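Local coordinates for protein first ORF in transposon ISC1904 (Sulfolobus solfataricus, PDB 3ILX) that is probably a serine-recombinase-type protein of a transposon, represented here by its resolvase-like domain and expected to bind DNA and exchange its strands, at residues A[5-10]-A[66-71]; A[9-14]-A[21-26]. All blocks are in the same frame, centred on the assembly; numbering follows the deposited sequence.

Interaction 1 (A[5-10]-A[66-71])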
loop_
_atom_site.group_PDB
_atom_site.type_symbol
_atom_site.label_atom_id
_atom_site.label_comp_id
_atom_site.label_asym_id
_atom_site.label_seq_id
_atom_site.Cartn_x
_atom_site.Cartn_y
_atom_site.Cartn_z
ATOM N N VAL A 5 -15.219 -19.542 0.418
ATOM C CA VAL A 5 -13.800 -19.824 0.549
ATOM C C VAL A 5 -13.119 -19.670 -0.794
ATOM O O VAL A 5 -13.421 -20.394 -1.744
ATOM C CB VAL A 5 -13.515 -21.239 1.114
ATOM C CG1 VAL A 5 -12.026 -21.458 1.190
ATOM C CG2 VAL A 5 -14.103 -21.367 2.495
ATOM N N ILE A 6 -12.179 -18.732 -0.848
ATOM C CA ILE A 6 -11.605 -18.270 -2.107
ATOM C C ILE A 6 -10.084 -18.410 -2.142
ATOM O O ILE A 6 -9.374 -17.953 -1.211
ATOM C CB ILE A 6 -11.935 -16.783 -2.323
ATOM C CG1 ILE A 6 -13.462 -16.542 -2.277
ATOM C CG2 ILE A 6 -11.374 -16.281 -3.650
ATOM C CD1 ILE A 6 -13.844 -15.033 -2.505
ATOM N N LEU A 7 -9.579 -19.007 -3.217
ATOM C CA LEU A 7 -8.147 -19.050 -3.483
ATOM C C LEU A 7 -7.767 -17.867 -4.371
ATOM O O LEU A 7 -8.417 -17.595 -5.377
ATOM C CB LEU A 7 -7.764 -20.363 -4.149
ATOM C CG LEU A 7 -8.337 -21.615 -3.493
ATOM C CD1 LEU A 7 -7.907 -22.845 -4.245
ATOM C CD2 LEU A 7 -7.916 -21.707 -2.034
ATOM N N TYR A 8 -6.727 -17.146 -3.978
ATOM C CA TYR A 8 -6.290 -16.033 -4.792
ATOM C C TYR A 8 -4.870 -16.299 -5.283
ATOM O O TYR A 8 -3.966 -16.542 -4.491
ATOM C CB TYR A 8 -6.359 -14.706 -4.042
ATOM C CG TYR A 8 -5.917 -13.592 -4.972
ATOM C CD1 TYR A 8 -6.811 -13.016 -5.852
ATOM C CD2 TYR A 8 -4.578 -13.182 -5.026
ATOM C CE1 TYR A 8 -6.421 -12.034 -6.735
ATOM C CE2 TYR A 8 -4.174 -12.169 -5.915
ATOM C CZ TYR A 8 -5.092 -11.611 -6.764
ATOM O OH TYR A 8 -4.699 -10.598 -7.653
ATOM N N ALA A 9 -4.667 -16.249 -6.593
ATOM C CA ALA A 9 -3.335 -16.505 -7.127
ATOM C C ALA A 9 -2.951 -15.397 -8.096
ATOM O O ALA A 9 -3.801 -14.879 -8.794
ATOM C CB ALA A 9 -3.282 -17.859 -7.831
ATOM N N ARG A 10 -1.666 -15.070 -8.157
ATOM C CA ARG A 10 -1.190 -13.965 -8.982
ATOM C C ARG A 10 0.258 -14.195 -9.413
ATOM O O ARG A 10 1.088 -14.623 -8.611
ATOM C CB ARG A 10 -1.278 -12.625 -8.186
ATOM C CG ARG A 10 -1.047 -11.325 -9.049
ATOM C CD ARG A 10 -0.604 -10.082 -8.233
ATOM N NE ARG A 10 0.468 -10.371 -7.242
ATOM C CZ ARG A 10 1.765 -10.292 -7.507
ATOM N NH1 ARG A 10 2.193 -9.973 -8.743
ATOM N NH2 ARG A 10 2.640 -10.595 -6.554
ATOM N N ARG A 66 -13.116 -16.787 3.920
ATOM C CA ARG A 66 -11.683 -17.052 3.965
ATOM C C ARG A 66 -11.013 -16.854 2.585
ATOM O O ARG A 66 -11.569 -17.259 1.560
ATOM C CB ARG A 66 -11.486 -18.484 4.481
ATOM C CG ARG A 66 -10.103 -18.795 4.874
ATOM C CD ARG A 66 -10.042 -20.176 5.503
ATOM N NE ARG A 66 -10.488 -20.233 6.892
ATOM C CZ ARG A 66 -10.472 -21.350 7.623
ATOM N NH1 ARG A 66 -10.048 -22.493 7.088
ATOM N NH2 ARG A 66 -10.883 -21.341 8.885
ATOM N N VAL A 67 -9.854 -16.204 2.559
ATOM C CA VAL A 67 -9.059 -16.094 1.329
ATOM C C VAL A 67 -7.738 -16.812 1.590
ATOM O O VAL A 67 -7.065 -16.493 2.575
ATOM C CB VAL A 67 -8.673 -14.648 0.995
ATOM C CG1 VAL A 67 -7.908 -14.592 -0.352
ATOM C CG2 VAL A 67 -9.905 -13.721 1.018
ATOM N N ILE A 68 -7.373 -17.741 0.713
ATOM C CA ILE A 68 -6.096 -18.452 0.812
ATOM C C ILE A 68 -5.173 -18.023 -0.344
ATOM O O ILE A 68 -5.581 -17.937 -1.501
ATOM C CB ILE A 68 -6.270 -19.978 0.875
ATOM C CG1 ILE A 68 -7.181 -20.374 2.065
ATOM C CG2 ILE A 68 -4.893 -20.681 1.003
ATOM C CD1 ILE A 68 -8.580 -20.625 1.708
ATOM N N THR A 69 -3.942 -17.677 0.013
ATOM C CA THR A 69 -2.971 -17.237 -0.974
ATOM C C THR A 69 -1.636 -17.867 -0.587
ATOM O O THR A 69 -1.473 -18.337 0.569
ATOM C CB THR A 69 -3.024 -15.658 -1.141
ATOM O OG1 THR A 69 -2.353 -15.265 -2.339
ATOM C CG2 THR A 69 -2.454 -14.946 0.061
ATOM N N ALA A 70 -0.715 -17.976 -1.551
ATOM C CA ALA A 70 0.569 -18.658 -1.300
ATOM C C ALA A 70 1.472 -17.957 -0.262
ATOM O O ALA A 70 2.118 -18.605 0.584
ATOM C CB ALA A 70 1.318 -18.878 -2.623
ATOM N N TYR A 71 1.531 -16.633 -0.360
ATOM C CA TYR A 71 2.225 -15.776 0.597
ATOM C C TYR A 71 1.695 -14.334 0.477
ATOM O O TYR A 71 0.959 -14.010 -0.491
ATOM C CB TYR A 71 3.764 -15.883 0.455
ATOM C CG TYR A 71 4.250 -15.985 -0.978
ATOM C CD1 TYR A 71 4.514 -14.825 -1.717
ATOM C CD2 TYR A 71 4.445 -17.230 -1.602
ATOM C CE1 TYR A 71 4.975 -14.891 -3.025
ATOM C CE2 TYR A 71 4.879 -17.302 -2.936
ATOM C CZ TYR A 71 5.131 -16.115 -3.637
ATOM O OH TYR A 71 5.575 -16.113 -4.953
HETATM O O HOH W 1 -1.326 -17.567 -4.254
#

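Interaction 2 (A[9-14]-A[21-26])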
loop_
_atom_site.group_PDB
_atom_site.type_symbol
_atom_site.label_atom_id
_atom_site.label_comp_id
_atom_site.label_asym_id
_atom_site.label_seq_id
_atom_site.Cartn_x
_atom_site.Cartn_y
_atom_site.Cartn_z
ATOM N N ALA A 9 -4.667 -16.249 -6.593
ATOM C CA ALA A 9 -3.335 -16.505 -7.127
ATOM C C ALA A 9 -2.951 -15.397 -8.096
ATOM O O ALA A 9 -3.801 -14.879 -8.794
ATOM C CB ALA A 9 -3.282 -17.859 -7.831
ATOM N N ARG A 10 -1.666 -15.070 -8.157
ATOM C CA ARG A 10 -1.190 -13.965 -8.982
ATOM C C ARG A 10 0.258 -14.195 -9.413
ATOM O O ARG A 10 1.088 -14.623 -8.611
ATOM C CB ARG A 10 -1.278 -12.625 -8.186
ATOM C CG ARG A 10 -1.047 -11.325 -9.049
ATOM C CD ARG A 10 -0.604 -10.082 -8.233
ATOM N NE ARG A 10 0.468 -10.371 -7.242
ATOM C CZ ARG A 10 1.765 -10.292 -7.507
ATOM N NH1 ARG A 10 2.193 -9.973 -8.743
ATOM N NH2 ARG A 10 2.640 -10.595 -6.554
ATOM N N VAL A 11 0.552 -13.893 -10.670
ATOM C CA VAL A 11 1.921 -13.754 -11.149
ATOM C C VAL A 11 2.047 -12.417 -11.895
ATOM O O VAL A 11 1.071 -11.913 -12.481
ATOM C CB VAL A 11 2.359 -14.951 -12.074
ATOM C CG1 VAL A 11 2.325 -16.300 -11.310
ATOM C CG2 VAL A 11 1.498 -15.030 -13.330
ATOM N N SER A 12 3.240 -11.849 -11.878
ATOM C CA SER A 12 3.450 -10.560 -12.512
ATOM C C SER A 12 3.457 -10.732 -14.025
ATOM O O SER A 12 2.991 -9.862 -14.728
ATOM C CB SER A 12 4.742 -9.911 -12.043
ATOM O OG SER A 12 4.557 -9.399 -10.734
ATOM N N SER A 13 4.009 -11.855 -14.479
ATOM C CA SER A 13 3.863 -12.361 -15.855
ATOM C C SER A 13 4.025 -13.907 -15.909
ATOM O O SER A 13 4.641 -14.519 -15.012
ATOM C CB SER A 13 4.861 -11.670 -16.793
ATOM O OG SER A 13 6.189 -11.778 -16.308
ATOM N N ASN A 14 3.465 -14.543 -16.936
ATOM C CA ASN A 14 3.768 -15.959 -17.198
ATOM C C ASN A 14 4.985 -16.092 -18.086
ATOM O O ASN A 14 4.921 -15.864 -19.305
ATOM C CB ASN A 14 2.588 -16.715 -17.809
ATOM C CG ASN A 14 1.820 -17.545 -16.781
ATOM O OD1 ASN A 14 2.340 -17.917 -15.720
ATOM N ND2 ASN A 14 0.578 -17.857 -17.109
ATOM N N ALA A 21 -0.695 -21.432 -13.341
ATOM C CA ALA A 21 -1.398 -22.715 -13.236
ATOM C C ALA A 21 -0.814 -23.559 -12.110
ATOM O O ALA A 21 -1.552 -24.183 -11.353
ATOM C CB ALA A 21 -1.385 -23.490 -14.568
ATOM N N ASN A 22 0.508 -23.548 -11.983
ATOM C CA ASN A 22 1.161 -24.274 -10.893
ATOM C C ASN A 22 0.919 -23.665 -9.506
ATOM O O ASN A 22 0.891 -24.370 -8.495
ATOM C CB ASN A 22 2.648 -24.428 -11.183
ATOM C CG ASN A 22 2.917 -25.462 -12.273
ATOM O OD1 ASN A 22 2.236 -26.497 -12.353
ATOM N ND2 ASN A 22 3.913 -25.191 -13.109
ATOM N N GLN A 23 0.718 -22.358 -9.454
ATOM C CA GLN A 23 0.385 -21.722 -8.178
ATOM C C GLN A 23 -1.035 -22.132 -7.756
ATOM O O GLN A 23 -1.302 -22.445 -6.587
ATOM C CB GLN A 23 0.505 -20.184 -8.296
ATOM C CG GLN A 23 0.383 -19.402 -7.003
ATOM C CD GLN A 23 0.561 -17.884 -7.225
ATOM O OE1 GLN A 23 -0.214 -17.087 -6.704
ATOM N NE2 GLN A 23 1.558 -17.500 -8.025
ATOM N N VAL A 24 -1.949 -22.097 -8.715
ATOM C CA VAL A 24 -3.312 -22.515 -8.461
ATOM C C VAL A 24 -3.346 -23.973 -7.953
ATOM O O VAL A 24 -3.988 -24.296 -6.945
ATOM C CB VAL A 24 -4.155 -22.319 -9.723
ATOM C CG1 VAL A 24 -5.495 -23.033 -9.611
ATOM C CG2 VAL A 24 -4.337 -20.804 -9.985
ATOM N N LYS A 25 -2.612 -24.837 -8.635
ATOM C CA LYS A 25 -2.576 -26.244 -8.311
ATOM C C LYS A 25 -1.996 -26.444 -6.929
ATOM O O LYS A 25 -2.474 -27.289 -6.166
ATOM C CB LYS A 25 -1.740 -26.971 -9.356
ATOM C CG LYS A 25 -1.935 -28.478 -9.398
ATOM C CD LYS A 25 -1.306 -29.087 -10.662
ATOM C CE LYS A 25 0.193 -28.782 -10.748
ATOM N NZ LYS A 25 0.984 -29.782 -9.954
ATOM N N TYR A 26 -0.982 -25.656 -6.588
ATOM C CA TYR A 26 -0.401 -25.779 -5.261
ATOM C C TYR A 26 -1.443 -25.430 -4.186
ATOM O O TYR A 26 -1.582 -26.145 -3.183
ATOM C CB TYR A 26 0.851 -24.917 -5.125
ATOM C CG TYR A 26 1.287 -24.726 -3.683
ATOM C CD1 TYR A 26 1.702 -25.816 -2.896
ATOM C CD2 TYR A 26 1.262 -23.468 -3.104
ATOM C CE1 TYR A 26 2.086 -25.632 -1.559
ATOM C CE2 TYR A 26 1.658 -23.277 -1.780
ATOM C CZ TYR A 26 2.065 -24.353 -1.021
ATOM O OH TYR A 26 2.437 -24.124 0.286
#

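Interaction 1 (A[5-10]-A[66-71])
V5, I6 and L7 pair in parallel register with R66, V67 and I68, the strand axes diverging by 30° in the twist of the sheet. Three N-H...O=C hydrogen bonds join the pair. I6 N gives to R66 O over 2.9 Å, and I68 N to I6 O and Y8 N to I68 O both span 2.8 Å. Between them run weaker CA-H...O contacts, such as V67 CA to I6 O.

On the face of V5 and L7, I68 does the gripping. Its CD1 swings across to meet V5 CG1 at 3.6 Å, while L7, whose CD2 lies 3.8 Å from I68 CB, runs beside it in the same direction. Beta-branched V5 and I68 and the leucine L7 suit this level, where helix 19-30 packs on L7. R66, at the exposed end of this face, instead turns its guanidinium outward, NE forming a salt bridge with E93.

The pair is the centre of the four-stranded parallel sheet of the resolvase-type alpha/beta domain, strand 4-11 being flanked by 36-41 and 64-69. On the other face V67 CG1 touches Y8 CB at 4.0 Å, and L55 of helix 50-60 packs over I6, Y8 and V67. The phenol, with CG anti to the backbone N (chi1 -179°), carries its OH away to D40 and R49, so a tyrosine can line the apolar layer and still end in a polar site.

Past I68 the strands part and a hydroxyl takes over from the backbone. T69 OG1 donates to Y8 O over 3.0 Å, approaching from above the carbonyl plane, and its chi1 of -164° directs it there. A water also donates to Y8 O and accepts from A70 N, bridging the gap where strand 64-69 ends.

Interaction 2 (A[9-14]-A[21-26])
Q23 of helix 19-30 reaches across to the backbone of R10, on the last part of strand 4-11. Strand, helix and the neighbouring parallel strand 36-41 make up a beta-alpha-beta crossover, and the helix runs back along the sheet at 155° to the strand.

From CB, which points at the strand, the glutamine chain goes out extended. CG stands anti to the backbone N (chi1 -172°) and passes A9 CB at 4.1 Å. An alanine suits that spot: its single methyl lets the helix come close and also meets V24 CG2 at 3.8 Å, while L20 and L27 of the same helix pack on it. CD then lies opposite the R10 peptide groups, and the amide divides its two ends between them. OE1 accepts from R10 N over 2.9 Å, the N-H arriving from above the amide's carbonyl plane, and rests near A9 CA. NE2 donates to R10 O at 3.0 Å, with that oxygen close to the plane of the Q23 amide. A carboxamide suits the place because it offers an acceptor and a donor side by side and carries no charge, and the paired bonds hold the group against rotation about its last torsion. V11 CG1 slides past NE2 at 3.6 Å.

R10 O has a second donor in R74 NH1. The R10 side chain itself heads away from the helix, to a salt bridge of NH2 with E107. Its NH1 bonds to S12 OG at 3.1 Å, the hydroxyl oxygen lying in the guanidinium plane.

Interactions 1 and 2 follow each other along strand 4-11, their centres about 11 Å apart, and share A9 and R10. In interaction 1 the amides of I6 and Y8 pair with strand 64-69; the next amide of that series, R10 N, lies beyond the end of that strand's pairing and is taken by Q23 in interaction 2. The glutamine thus continues the edge that the diverging strand leaves. Side chains around both contacts, with R10, D40, R49, R74 and E107 among them, form a polar cluster at this end of the sheet, the region where serine recombinases generally hold their active site.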